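Local coordinates for protein vacuolar aminopeptidase 1 (Saccharomyces cerevisiae, PDB 5JGF) that removes N-terminal amino acids from peptides and proteins in the vacuole as a dodecameric zinc aminopeptidase, and is the major cargo of the cytoplasm-to-vacuole targeting pathway, at residues A33-K38 against A273-A278; N69-I74 against E314-R319. One frame throughout, in Å; residues are numbered along the deposited sequence.

Contact 1: residues A33-K38 against A273-A278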
ATOM      1  N   ALA D  33      38.814   2.185  44.266  1.00 17.66           N
ATOM      2  CA  ALA D  33      39.198   1.490  45.490  1.00 17.97           C
ATOM      3  C   ALA D  33      40.622   1.879  45.844  1.00 20.55           C
ATOM      4  O   ALA D  33      40.944   2.126  47.008  1.00 18.85           O
ATOM      5  CB  ALA D  33      39.109  -0.020  45.290  1.00 18.29           C
ATOM      6  N   GLU D  34      41.472   1.930  44.828  1.00 20.74           N
ATOM      7  CA  GLU D  34      42.870   2.287  45.013  1.00 23.37           C
ATOM      8  C   GLU D  34      43.003   3.725  45.489  1.00 23.16           C
ATOM      9  O   GLU D  34      43.828   4.029  46.357  1.00 21.46           O
ATOM     10  CB  GLU D  34      43.615   2.099  43.699  1.00 28.03           C
ATOM     11  CG  GLU D  34      45.116   2.226  43.810  1.00 38.62           C
ATOM     12  CD  GLU D  34      45.808   1.825  42.513  1.00 44.48           C
ATOM     13  OE1 GLU D  34      46.924   2.296  42.225  1.00 48.25           O
ATOM     14  OE2 GLU D  34      45.229   1.030  41.753  1.00 48.29           O
ATOM     15  N   LEU D  35      42.182   4.604  44.920  1.00 19.34           N
ATOM     16  CA  LEU D  35      42.183   6.017  45.286  1.00 20.46           C
ATOM     17  C   LEU D  35      41.714   6.181  46.729  1.00 19.40           C
ATOM     18  O   LEU D  35      42.267   6.981  47.490  1.00 19.59           O
ATOM     19  CB  LEU D  35      41.249   6.796  44.354  1.00 21.54           C
ATOM     20  CG  LEU D  35      41.153   8.306  44.589  1.00 24.14           C
ATOM     21  CD1 LEU D  35      42.511   8.942  44.317  1.00 26.25           C
ATOM     22  CD2 LEU D  35      40.085   8.907  43.676  1.00 24.91           C
ATOM     23  N   LEU D  36      40.684   5.425  47.093  1.00 16.79           N
ATOM     24  CA  LEU D  36      40.146   5.472  48.448  1.00 19.55           C
ATOM     25  C   LEU D  36      41.177   4.952  49.450  1.00 19.59           C
ATOM     26  O   LEU D  36      41.320   5.510  50.542  1.00 19.23           O
ATOM     27  CB  LEU D  36      38.857   4.649  48.533  1.00 16.88           C
ATOM     28  CG  LEU D  36      37.664   5.274  47.802  1.00 16.28           C
ATOM     29  CD1 LEU D  36      36.597   4.219  47.553  1.00 14.34           C
ATOM     30  CD2 LEU D  36      37.108   6.431  48.623  1.00 16.62           C
ATOM     31  N   ASP D  37      41.886   3.885  49.083  1.00 20.45           N
ATOM     32  CA  ASP D  37      42.916   3.326  49.961  1.00 21.88           C
ATOM     33  C   ASP D  37      43.950   4.409  50.244  1.00 22.95           C
ATOM     34  O   ASP D  37      44.328   4.646  51.389  1.00 22.44           O
ATOM     35  CB  ASP D  37      43.639   2.145  49.304  1.00 23.66           C
ATOM     36  CG  ASP D  37      42.786   0.898  49.214  1.00 25.04           C
ATOM     37  OD1 ASP D  37      41.824   0.758  49.996  1.00 24.04           O
ATOM     38  OD2 ASP D  37      43.101   0.040  48.362  1.00 27.05           O
ATOM     39  N   LYS D  38      44.408   5.056  49.179  1.00 23.80           N
ATOM     40  CA  LYS D  38      45.403   6.111  49.287  1.00 26.62           C
ATOM     41  C   LYS D  38      44.942   7.253  50.183  1.00 26.27           C
ATOM     42  O   LYS D  38      45.756   7.908  50.833  1.00 26.40           O
ATOM     43  CB  LYS D  38      45.746   6.649  47.893  1.00 30.68           C
ATOM     44  CG  LYS D  38      46.527   7.950  47.917  1.00 37.95           C
ATOM     45  CD  LYS D  38      47.007   8.357  46.538  1.00 44.94           C
ATOM     46  CE  LYS D  38      47.701   9.710  46.600  1.00 50.23           C
ATOM     47  NZ  LYS D  38      48.684   9.886  45.500  1.00 54.84           N
ATOM     48  N   ALA D 273      35.096  14.626  44.266  1.00 16.97           N
ATOM     49  CA  ALA D 273      34.520  15.594  45.189  1.00 17.05           C
ATOM     50  C   ALA D 273      34.520  15.018  46.603  1.00 18.52           C
ATOM     51  O   ALA D 273      34.852  15.714  47.565  1.00 17.73           O
ATOM     52  CB  ALA D 273      33.102  15.944  44.767  1.00 16.28           C
ATOM     53  N   LEU D 274      34.150  13.746  46.727  1.00 17.06           N
ATOM     54  CA  LEU D 274      34.114  13.091  48.032  1.00 18.70           C
ATOM     55  C   LEU D 274      35.505  13.069  48.667  1.00 19.67           C
ATOM     56  O   LEU D 274      35.659  13.345  49.856  1.00 19.16           O
ATOM     57  CB  LEU D 274      33.599  11.654  47.902  1.00 16.13           C
ATOM     58  CG  LEU D 274      33.565  10.876  49.224  1.00 16.88           C
ATOM     59  CD1 LEU D 274      32.473  11.451  50.110  1.00 15.02           C
ATOM     60  CD2 LEU D 274      33.318   9.396  48.971  1.00 18.73           C
ATOM     61  N   ILE D 275      36.512  12.730  47.867  1.00 20.09           N
ATOM     62  CA  ILE D 275      37.888  12.666  48.346  1.00 23.67           C
ATOM     63  C   ILE D 275      38.397  14.043  48.766  1.00 23.87           C
ATOM     64  O   ILE D 275      39.022  14.181  49.819  1.00 24.67           O
ATOM     65  CB  ILE D 275      38.822  12.045  47.268  1.00 25.56           C
ATOM     66  CG1 ILE D 275      38.996  10.548  47.537  1.00 27.43           C
ATOM     67  CG2 ILE D 275      40.188  12.724  47.276  1.00 28.59           C
ATOM     68  CD1 ILE D 275      37.705   9.782  47.633  1.00 29.55           C
ATOM     69  N   CYS D 276      38.130  15.058  47.948  1.00 23.73           N
ATOM     70  CA  CYS D 276      38.554  16.418  48.266  1.00 24.23           C
ATOM     71  C   CYS D 276      37.887  16.864  49.557  1.00 24.26           C
ATOM     72  O   CYS D 276      38.506  17.510  50.400  1.00 24.18           O
ATOM     73  CB  CYS D 276      38.165  17.384  47.144  1.00 26.73           C
ATOM     74  SG  CYS D 276      39.111  17.179  45.625  1.00 34.30           S
ATOM     75  N   TYR D 277      36.612  16.517  49.697  1.00 22.69           N
ATOM     76  CA  TYR D 277      35.841  16.868  50.879  1.00 21.61           C
ATOM     77  C   TYR D 277      36.354  16.128  52.110  1.00 22.23           C
ATOM     78  O   TYR D 277      36.506  16.717  53.184  1.00 22.56           O
ATOM     79  CB  TYR D 277      34.362  16.542  50.634  1.00 21.22           C
ATOM     80  CG  TYR D 277      33.509  16.480  51.881  1.00 21.57           C
ATOM     81  CD1 TYR D 277      33.132  15.253  52.427  1.00 20.92           C
ATOM     82  CD2 TYR D 277      33.073  17.645  52.514  1.00 21.07           C
ATOM     83  CE1 TYR D 277      32.339  15.186  53.571  1.00 21.90           C
ATOM     84  CE2 TYR D 277      32.283  17.589  53.657  1.00 21.34           C
ATOM     85  CZ  TYR D 277      31.921  16.358  54.180  1.00 22.00           C
ATOM     86  OH  TYR D 277      31.142  16.299  55.313  1.00 22.77           O
ATOM     87  N   ALA D 278      36.629  14.840  51.942  1.00 20.94           N
ATOM     88  CA  ALA D 278      37.116  13.995  53.027  1.00 22.16           C
ATOM     89  C   ALA D 278      38.436  14.484  53.620  1.00 23.89           C
ATOM     90  O   ALA D 278      38.709  14.267  54.803  1.00 23.47           O
ATOM     91  CB  ALA D 278      37.275  12.562  52.532  1.00 20.79           C
TER

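Contact 2: residues N69-I74 against E314-R319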
ATOM      1  N   ASN D  69      30.243  -2.827  42.016  1.00 13.42           N
ATOM      2  CA  ASN D  69      29.298  -2.010  42.782  1.00 14.82           C
ATOM      3  C   ASN D  69      30.081  -1.563  44.023  1.00 16.07           C
ATOM      4  O   ASN D  69      30.440  -2.387  44.864  1.00 16.46           O
ATOM      5  CB  ASN D  69      28.112  -2.916  43.148  1.00 13.71           C
ATOM      6  CG  ASN D  69      26.979  -2.205  43.881  1.00 12.99           C
ATOM      7  OD1 ASN D  69      26.100  -2.874  44.427  1.00 14.98           O
ATOM      8  ND2 ASN D  69      26.975  -0.877  43.887  1.00 13.80           N
ATOM      9  N   LEU D  70      30.356  -0.266  44.126  1.00 15.57           N
ATOM     10  CA  LEU D  70      31.139   0.256  45.243  1.00 15.37           C
ATOM     11  C   LEU D  70      30.443   1.364  46.019  1.00 16.88           C
ATOM     12  O   LEU D  70      29.742   2.196  45.446  1.00 14.51           O
ATOM     13  CB  LEU D  70      32.491   0.764  44.720  1.00 14.90           C
ATOM     14  CG  LEU D  70      33.503   1.393  45.691  1.00 15.01           C
ATOM     15  CD1 LEU D  70      34.901   1.231  45.132  1.00 17.34           C
ATOM     16  CD2 LEU D  70      33.184   2.863  45.915  1.00 14.56           C
ATOM     17  N   SER D  71      30.635   1.357  47.334  1.00 14.40           N
ATOM     18  CA  SER D  71      30.057   2.381  48.191  1.00 15.29           C
ATOM     19  C   SER D  71      31.129   2.892  49.141  1.00 15.92           C
ATOM     20  O   SER D  71      31.694   2.124  49.920  1.00 13.97           O
ATOM     21  CB  SER D  71      28.886   1.826  49.001  1.00 16.03           C
ATOM     22  OG  SER D  71      28.319   2.844  49.812  1.00 16.85           O
ATOM     23  N   ALA D  72      31.421   4.183  49.048  1.00 14.99           N
ATOM     24  CA  ALA D  72      32.413   4.811  49.910  1.00 15.31           C
ATOM     25  C   ALA D  72      31.627   5.713  50.841  1.00 16.23           C
ATOM     26  O   ALA D  72      30.707   6.409  50.405  1.00 15.75           O
ATOM     27  CB  ALA D  72      33.389   5.633  49.084  1.00 14.00           C
ATOM     28  N   PHE D  73      31.968   5.703  52.125  1.00 16.77           N
ATOM     29  CA  PHE D  73      31.245   6.541  53.061  1.00 15.09           C
ATOM     30  C   PHE D  73      32.084   7.080  54.209  1.00 16.29           C
ATOM     31  O   PHE D  73      33.126   6.522  54.564  1.00 15.57           O
ATOM     32  CB  PHE D  73      30.016   5.795  53.598  1.00 16.62           C
ATOM     33  CG  PHE D  73      30.324   4.466  54.243  1.00 19.94           C
ATOM     34  CD1 PHE D  73      30.336   4.336  55.630  1.00 20.49           C
ATOM     35  CD2 PHE D  73      30.557   3.334  53.465  1.00 18.59           C
ATOM     36  CE1 PHE D  73      30.567   3.094  56.234  1.00 20.66           C
ATOM     37  CE2 PHE D  73      30.788   2.090  54.058  1.00 20.82           C
ATOM     38  CZ  PHE D  73      30.791   1.971  55.446  1.00 17.58           C
ATOM     39  N   ILE D  74      31.615   8.192  54.760  1.00 16.41           N
ATOM     40  CA  ILE D  74      32.265   8.867  55.873  1.00 16.82           C
ATOM     41  C   ILE D  74      31.211   8.989  56.966  1.00 17.51           C
ATOM     42  O   ILE D  74      30.162   9.600  56.758  1.00 18.02           O
ATOM     43  CB  ILE D  74      32.733  10.275  55.466  1.00 17.25           C
ATOM     44  CG1 ILE D  74      33.577  10.193  54.191  1.00 16.28           C
ATOM     45  CG2 ILE D  74      33.541  10.905  56.601  1.00 17.29           C
ATOM     46  CD1 ILE D  74      33.931  11.548  53.604  1.00 19.28           C
ATOM     47  N   GLU D 314      21.355   1.140  50.931  1.00 16.61           N
ATOM     48  CA  GLU D 314      20.540   0.858  52.103  1.00 17.50           C
ATOM     49  C   GLU D 314      21.285  -0.076  53.054  1.00 18.17           C
ATOM     50  O   GLU D 314      21.211   0.075  54.275  1.00 17.72           O
ATOM     51  CB  GLU D 314      19.208   0.216  51.684  1.00 17.35           C
ATOM     52  CG  GLU D 314      18.326   1.080  50.772  1.00 20.55           C
ATOM     53  CD  GLU D 314      18.574   0.842  49.284  1.00 20.25           C
ATOM     54  OE1 GLU D 314      19.659   1.193  48.783  1.00 17.61           O
ATOM     55  OE2 GLU D 314      17.674   0.297  48.612  1.00 22.71           O
ATOM     56  N   SER D 315      22.001  -1.040  52.487  1.00 18.26           N
ATOM     57  CA  SER D 315      22.764  -1.993  53.286  1.00 19.74           C
ATOM     58  C   SER D 315      23.866  -1.293  54.076  1.00 18.85           C
ATOM     59  O   SER D 315      24.028  -1.527  55.273  1.00 18.15           O
ATOM     60  CB  SER D 315      23.386  -3.060  52.386  1.00 20.30           C
ATOM     61  OG  SER D 315      24.225  -3.920  53.138  1.00 25.19           O
ATOM     62  N   VAL D 316      24.623  -0.444  53.392  1.00 17.21           N
ATOM     63  CA  VAL D 316      25.710   0.300  54.016  1.00 17.39           C
ATOM     64  C   VAL D 316      25.204   1.129  55.192  1.00 18.68           C
ATOM     65  O   VAL D 316      25.796   1.112  56.272  1.00 17.90           O
ATOM     66  CB  VAL D 316      26.399   1.236  52.992  1.00 16.77           C
ATOM     67  CG1 VAL D 316      27.303   2.235  53.709  1.00 17.89           C
ATOM     68  CG2 VAL D 316      27.208   0.409  52.003  1.00 17.79           C
ATOM     69  N   VAL D 317      24.107   1.849  54.985  1.00 15.87           N
ATOM     70  CA  VAL D 317      23.551   2.684  56.043  1.00 16.93           C
ATOM     71  C   VAL D 317      23.019   1.866  57.220  1.00 19.14           C
ATOM     72  O   VAL D 317      23.201   2.254  58.376  1.00 18.10           O
ATOM     73  CB  VAL D 317      22.435   3.603  55.498  1.00 17.05           C
ATOM     74  CG1 VAL D 317      21.775   4.366  56.637  1.00 18.36           C
ATOM     75  CG2 VAL D 317      23.029   4.590  54.498  1.00 16.96           C
ATOM     76  N   GLU D 318      22.372   0.736  56.940  1.00 16.95           N
ATOM     77  CA  GLU D 318      21.851  -0.095  58.020  1.00 19.23           C
ATOM     78  C   GLU D 318      22.976  -0.772  58.799  1.00 18.58           C
ATOM     79  O   GLU D 318      22.993  -0.729  60.030  1.00 19.39           O
ATOM     80  CB  GLU D 318      20.883  -1.158  57.484  1.00 19.76           C
ATOM     81  CG  GLU D 318      20.516  -2.220  58.522  1.00 24.35           C
ATOM     82  CD  GLU D 318      19.277  -3.021  58.156  1.00 28.24           C
ATOM     83  OE1 GLU D 318      19.018  -3.215  56.950  1.00 29.63           O
ATOM     84  OE2 GLU D 318      18.567  -3.470  59.081  1.00 29.64           O
ATOM     85  N   ARG D 319      23.915  -1.387  58.085  1.00 17.42           N
ATOM     86  CA  ARG D 319      25.034  -2.073  58.728  1.00 19.08           C
ATOM     87  C   ARG D 319      25.899  -1.106  59.531  1.00 19.97           C
ATOM     88  O   ARG D 319      26.330  -1.418  60.645  1.00 20.28           O
ATOM     89  CB  ARG D 319      25.900  -2.775  57.677  1.00 17.63           C
ATOM     90  CG  ARG D 319      25.152  -3.822  56.871  1.00 17.93           C
ATOM     91  CD  ARG D 319      26.020  -4.461  55.798  1.00 19.80           C
ATOM     92  NE  ARG D 319      27.085  -5.281  56.365  1.00 20.38           N
ATOM     93  CZ  ARG D 319      27.648  -6.307  55.738  1.00 22.21           C
ATOM     94  NH1 ARG D 319      27.246  -6.649  54.519  1.00 21.57           N
ATOM     95  NH2 ARG D 319      28.611  -7.000  56.331  1.00 22.50           N
TER

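Contact 1: residues A33-K38 against A273-A278
L35 and L36 meet I275 through branched aliphatic chains, so no flat group has a face or an edge in this contact. The one aromatic ring of the two segments, Y277, is turned to helix 448-468, where it meets the ring of F460 with the planes at about 30°. Between the helices, I275 is the common partner of both leucines. Its terminal methyl does the closer work: I275 CD1 lies 3.5 Å from L36 CD2, a tight methyl-to-methyl approach, with the two side chains slanting across each other. L36 sets out beside the gap between the helices, and a chi1 of -71°, with CG anti to the carbonyl carbon, helps bring its CD2 branch across. The CB of L35 is directed toward the other helix, but the side chain meets it more loosely, L35 CG standing 4.3 Å from I275 CG1. The first torsion of I275, -96°, is well away from a staggered value, which suggests mild strain in a side chain that meets both leucines. F41 and strands 58-65 and 69-76 also touch L36, while H39 touches I275. Next in the chain, D37 OD1 is hydrogen-bonded to Y62 OH. The arrangement is the apolar packing of two neighbouring helices, 25-38 and 261-278, over strand 69-76 of the mixed sheet, as belongs to a layered alpha/beta core of the M18 peptidase fold.

Contact 2: residues N69-I74 against E314-R319
F73 carries its ring in the position between the backbone N and the carbonyl carbon (chi1 56°), and V316 places CG1 anti to its own N (chi1 167°); with the two side chains coming from opposite directions, the methyl ends up over the ring. CG1 of V316 sits 3.6 Å from the F73 ring centroid and 19° off the ring normal, a CH-pi contact over the face. It is shifted toward the rim, and its closest ring atom is F73 CD2, 3.4 Å from V316 CG1. The other branch of the valine serves the neighbouring side chain on the same side of the strand: V316 CG2 lies 3.5 Å from S71 OG and 3.7 Å from S71 CB, so one residue straddles both. The contact of S71 with the valine is plain packing; its hydroxyl has its polar partner in T293 OG1, to which it is hydrogen-bonded on the adjoining strand 289-295. This is helix-on-sheet packing of an alpha/beta fold, in which S71 and F73, alternate residues of strand 69-76, face helix 312-324 while A72, between them, points to the other side. T291 lies against both S71 and F73, and F289 and W50 also touch the phenylalanine. Replacing F73 by an alanine would probably leave V316 CG1 without the ring face it rests on and open a gap between the helix, W50 and strand 289-295. Farther along the helix, R319 makes a cation-pi contact with W50, and E318 OE1 is hydrogen-bonded to H332 NE2 of a second subunit.

Overall arrangement
Contacts 1 and 2 have centres about 15 Å apart and lie on opposite faces of the mixed sheet, with strand 69-76 between them. A72 and I74 make the join: A72 CB is 3.8 Å from L36 CD1 and equally 3.8 Å from L274 CD2, while I74 CD1 is 3.7 Å from A278 CB. One strand is thus packed by helices 25-38 and 261-278 on one side and by helix 312-324 on the other. Neither contact belongs to the metal centre, but contact 1 uses the far end of the helix whose beginning carries D262, a ligand of both zinc ions, and strand 289-295, beside contact 2, leads on to E298 and E299 of the zinc site.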